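PDB 3I7J: beta-lactamase Mb2281c from Mycobacterium bovis, which belongs to the serine beta-lactamase and penicillin-binding-protein family and probably hydrolyses beta-lactams or related substrates through an active-site serine. Local coordinates for residues 14-19 and 151-156; 233-238 and 242-247. All blocks are in the same frame, centred on the assembly; numbering follows the deposited sequence.

Overall arrangement
Near the N terminus the chain lays down strand 15-21 and turns back along strand 24-29. It then builds many of the helices before helix 153-164 returns, and contact 1 sets the start of that helix against strand 15-21, closing a long loop of 131 residues. Contact 2 opens only later: it is a beta hairpin in which strands 232-237 and 242-248 pair across a short turn. The two closures therefore follow one another in series, their centres about 10 Å apart. Both reach the same antiparallel sheet, because strand 242-248 also pairs with strand 15-21, where Ala16 N probably bonds to Leu247 O and Val245 N to Ala18 O.

Contact 1: 14-19 and 151-156; sequences AAAAAV and STVADL
Ala16 and Ala18 offer their methyl groups to Val153, the first residue of helix 153-164, in a helix-on-sheet contact in the alpha/beta fold of serine beta-lactamases and penicillin-binding proteins, where helices pack on an antiparallel sheet. Strand 15-21 is an inner strand of the sheet, between strands 24-29 and 242-248. At Ala16 the CB carbon meets Val153 CG2 at 3.4 Å, tighter than usual for two carbons, and Val153 CG2 also lies 3.6 Å from Ala16 O. Ala17 turns its methyl to the other face of the sheet, where it touches Val246, and takes part through its backbone: its carbonyl carbon C is 3.7 Å from Val153 CG1. One step further, Ala18 CB comes within 3.5 Å of that same CG1. The valine spreads its two branches along one face of the strand. CG1 is anti to the backbone N (chi1 175°) and reaches Ala18, while CG2 lies beside that N and reaches Ala16. No hydrogen bond crosses between the segments, so the approach is apolar, with small alanine side chains letting the helix start come close to the strand. Val153 also touches Leu247 on the adjoining strand, which places it over two neighbouring strands. The helix start is fixed from within and from the side: Asp155 OD2 is bonded to Thr135 N and Thr136 OG1, while Thr152 is the N-cap, its OG1 accepting from Asp155 N at 3.1 Å with an N-H...O angle of 162°.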
# COMPACT_ATOMS: atom_id res chain seq x y z
N ALA A 14 13.10 17.26 2.14
CA ALA A 14 12.05 17.39 3.15
C ALA A 14 11.45 16.03 3.46
O ALA A 14 11.40 15.14 2.60
CB ALA A 14 10.96 18.34 2.65
N ALA A 15 10.98 15.87 4.69
CA ALA A 15 10.37 14.62 5.13
C ALA A 15 9.39 14.86 6.27
O ALA A 15 9.47 15.87 6.96
CB ALA A 15 11.45 13.63 5.56
N ALA A 16 8.47 13.92 6.45
CA ALA A 16 7.48 13.98 7.51
C ALA A 16 7.10 12.55 7.85
O ALA A 16 7.11 11.67 6.98
CB ALA A 16 6.25 14.77 7.06
N ALA A 17 6.78 12.30 9.11
CA ALA A 17 6.44 10.95 9.51
C ALA A 17 5.53 10.92 10.72
O ALA A 17 5.38 11.91 11.43
CB ALA A 17 7.71 10.16 9.79
N ALA A 18 4.94 9.75 10.95
CA ALA A 18 4.04 9.55 12.07
C ALA A 18 3.99 8.09 12.49
O ALA A 18 4.03 7.19 11.65
CB ALA A 18 2.64 10.03 11.70
N VAL A 19 3.92 7.86 13.79
CA VAL A 19 3.80 6.52 14.33
C VAL A 19 2.35 6.48 14.78
O VAL A 19 1.88 7.37 15.49
CB VAL A 19 4.70 6.29 15.55
CG1 VAL A 19 4.47 4.87 16.10
CG2 VAL A 19 6.16 6.49 15.18
N SER A 151 -1.10 12.92 -1.14
CA SER A 151 -1.65 12.94 0.22
C SER A 151 -0.68 13.57 1.21
O SER A 151 0.39 14.06 0.84
CB SER A 151 -1.99 11.50 0.65
OG SER A 151 -2.72 11.48 1.86
N THR A 152 -1.06 13.55 2.49
CA THR A 152 -0.27 14.12 3.58
C THR A 152 -0.05 13.07 4.66
O THR A 152 -0.76 12.08 4.70
CB THR A 152 -1.01 15.29 4.25
OG1 THR A 152 -2.22 14.79 4.85
CG2 THR A 152 -1.37 16.36 3.23
N VAL A 153 0.93 13.29 5.53
CA VAL A 153 1.18 12.31 6.59
C VAL A 153 -0.04 12.23 7.52
O VAL A 153 -0.37 11.15 8.02
CB VAL A 153 2.44 12.66 7.41
CG1 VAL A 153 2.60 11.69 8.58
CG2 VAL A 153 3.67 12.57 6.50
N ALA A 154 -0.71 13.36 7.74
CA ALA A 154 -1.89 13.40 8.60
C ALA A 154 -3.00 12.51 8.05
O ALA A 154 -3.64 11.76 8.79
CB ALA A 154 -2.40 14.84 8.73
N ASP A 155 -3.25 12.62 6.74
CA ASP A 155 -4.27 11.80 6.09
C ASP A 155 -3.86 10.33 6.09
O ASP A 155 -4.68 9.45 6.35
CB ASP A 155 -4.48 12.26 4.64
CG ASP A 155 -5.50 13.38 4.52
OD1 ASP A 155 -5.84 14.00 5.55
OD2 ASP A 155 -5.95 13.65 3.38
N LEU A 156 -2.59 10.06 5.80
CA LEU A 156 -2.13 8.68 5.78
C LEU A 156 -2.14 8.09 7.18
O LEU A 156 -2.31 6.88 7.35
CB LEU A 156 -0.72 8.58 5.20
CG LEU A 156 -0.62 8.79 3.69
CD1 LEU A 156 0.76 8.33 3.25
CD2 LEU A 156 -1.69 7.97 2.95

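Contact 2: 233-238 and 242-247; sequences FIWVDP and LALVVL
Both aromatic side chains of strand 233-237 hold CG between the backbone N and the carbonyl carbon (chi1 74° for Phe233, 59° for Trp235), which swings their rings across toward strand 242-247. Val246 CB sits over one face of the Phe233 ring in a CH-pi contact, 3.9 Å from the ring centroid, while Leu244 CD2 meets that ring at its edge. Leu244 CB makes a second CH-pi contact, 3.7 Å from the centroid of the Trp235 six-membered ring. Leu244 CD2 comes 3.5 Å from Trp235 NE1, whose N-H is bonded to Ser264 OG. Underneath runs an antiparallel beta hairpin, with the hydrogen-bonded pairs Phe233–Val246, Trp235–Leu244 and Asp237–Leu242 each closed by two backbone hydrogen bonds. The hydrogen bond from Asp237 N to Leu242 O is 2.7 Å long and almost straight (N-H...O 178°). On the opposite face Ile234 CD1 lies alongside Val245 CG2 at 3.9 Å. Asp237 OD1 is hydrogen-bonded to Ser220 OG and to Lys239 N and Ala240 N in the turn. The aromatic face is covered by helix 256-271, where Trp260 meets Phe233 edge-to-face; helix 153-164 covers the other, and strands 224-228 and 15-21 flank the hairpin.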
# COMPACT_ATOMS: atom_id res chain seq x y z
N PHE A 233 6.60 5.56 2.27
CA PHE A 233 6.14 4.21 2.55
C PHE A 233 5.19 4.14 3.73
O PHE A 233 5.06 5.09 4.52
CB PHE A 233 7.33 3.27 2.80
CG PHE A 233 8.02 3.46 4.14
CD1 PHE A 233 7.41 3.07 5.33
CD2 PHE A 233 9.30 4.00 4.20
CE1 PHE A 233 8.07 3.21 6.56
CE2 PHE A 233 9.96 4.15 5.42
CZ PHE A 233 9.35 3.76 6.60
N ILE A 234 4.52 3.00 3.85
CA ILE A 234 3.62 2.78 4.96
C ILE A 234 3.60 1.30 5.28
O ILE A 234 3.48 0.46 4.40
CB ILE A 234 2.18 3.25 4.65
CG1 ILE A 234 1.25 2.87 5.81
CG2 ILE A 234 1.66 2.60 3.35
CD1 ILE A 234 -0.17 3.44 5.68
N TRP A 235 3.78 0.98 6.56
CA TRP A 235 3.69 -0.40 6.98
C TRP A 235 2.88 -0.43 8.26
O TRP A 235 2.86 0.53 9.03
CB TRP A 235 5.07 -1.08 7.15
CG TRP A 235 6.06 -0.49 8.14
CD1 TRP A 235 7.27 0.06 7.83
CD2 TRP A 235 5.98 -0.52 9.57
NE1 TRP A 235 7.95 0.37 8.98
CE2 TRP A 235 7.18 0.03 10.06
CE3 TRP A 235 5.01 -0.96 10.48
CZ2 TRP A 235 7.45 0.15 11.44
CZ3 TRP A 235 5.27 -0.83 11.85
CH2 TRP A 235 6.48 -0.29 12.31
N VAL A 236 2.18 -1.54 8.43
CA VAL A 236 1.32 -1.78 9.57
C VAL A 236 1.75 -3.14 10.07
O VAL A 236 1.78 -4.10 9.31
CB VAL A 236 -0.16 -1.86 9.13
CG1 VAL A 236 -1.07 -1.99 10.34
CG2 VAL A 236 -0.51 -0.63 8.31
N ASP A 237 2.12 -3.23 11.34
CA ASP A 237 2.56 -4.51 11.89
C ASP A 237 1.47 -4.98 12.86
O ASP A 237 1.36 -4.45 13.96
CB ASP A 237 3.90 -4.32 12.61
CG ASP A 237 4.53 -5.63 13.02
OD1 ASP A 237 3.78 -6.53 13.44
OD2 ASP A 237 5.77 -5.74 12.94
N PRO A 238 0.66 -5.98 12.46
CA PRO A 238 -0.41 -6.50 13.31
C PRO A 238 0.07 -7.15 14.61
O PRO A 238 -0.69 -7.24 15.57
CB PRO A 238 -1.11 -7.53 12.42
CG PRO A 238 -0.74 -7.12 11.04
CD PRO A 238 0.69 -6.68 11.17
N LEU A 242 1.29 -1.73 15.48
CA LEU A 242 1.84 -0.40 15.26
C LEU A 242 1.91 -0.11 13.76
O LEU A 242 2.00 -1.03 12.95
CB LEU A 242 3.25 -0.33 15.86
CG LEU A 242 3.62 0.75 16.89
CD1 LEU A 242 2.57 0.87 17.97
CD2 LEU A 242 4.98 0.38 17.48
N ALA A 243 1.88 1.17 13.40
CA ALA A 243 1.96 1.57 12.00
C ALA A 243 2.96 2.71 11.86
O ALA A 243 3.12 3.53 12.78
CB ALA A 243 0.60 2.02 11.50
N LEU A 244 3.64 2.77 10.73
CA LEU A 244 4.60 3.83 10.49
C LEU A 244 4.40 4.39 9.11
O LEU A 244 4.31 3.65 8.14
CB LEU A 244 6.04 3.31 10.63
CG LEU A 244 7.15 4.28 10.19
CD1 LEU A 244 7.11 5.56 11.01
CD2 LEU A 244 8.51 3.60 10.33
N VAL A 245 4.31 5.71 9.03
CA VAL A 245 4.14 6.39 7.76
C VAL A 245 5.34 7.33 7.57
O VAL A 245 5.64 8.12 8.45
CB VAL A 245 2.86 7.25 7.73
CG1 VAL A 245 2.90 8.21 6.55
CG2 VAL A 245 1.62 6.35 7.62
N VAL A 246 6.02 7.21 6.43
CA VAL A 246 7.14 8.09 6.13
C VAL A 246 7.04 8.62 4.70
O VAL A 246 6.93 7.84 3.75
CB VAL A 246 8.53 7.40 6.28
CG1 VAL A 246 9.63 8.33 5.77
CG2 VAL A 246 8.81 7.06 7.75
N LEU A 247 7.06 9.94 4.57
CA LEU A 247 6.99 10.59 3.26
C LEU A 247 8.14 11.59 3.14
O LEU A 247 8.33 12.44 4.02
CB LEU A 247 5.66 11.33 3.09
CG LEU A 247 4.36 10.50 3.11
CD1 LEU A 247 3.17 11.43 2.92
CD2 LEU A 247 4.39 9.43 2.02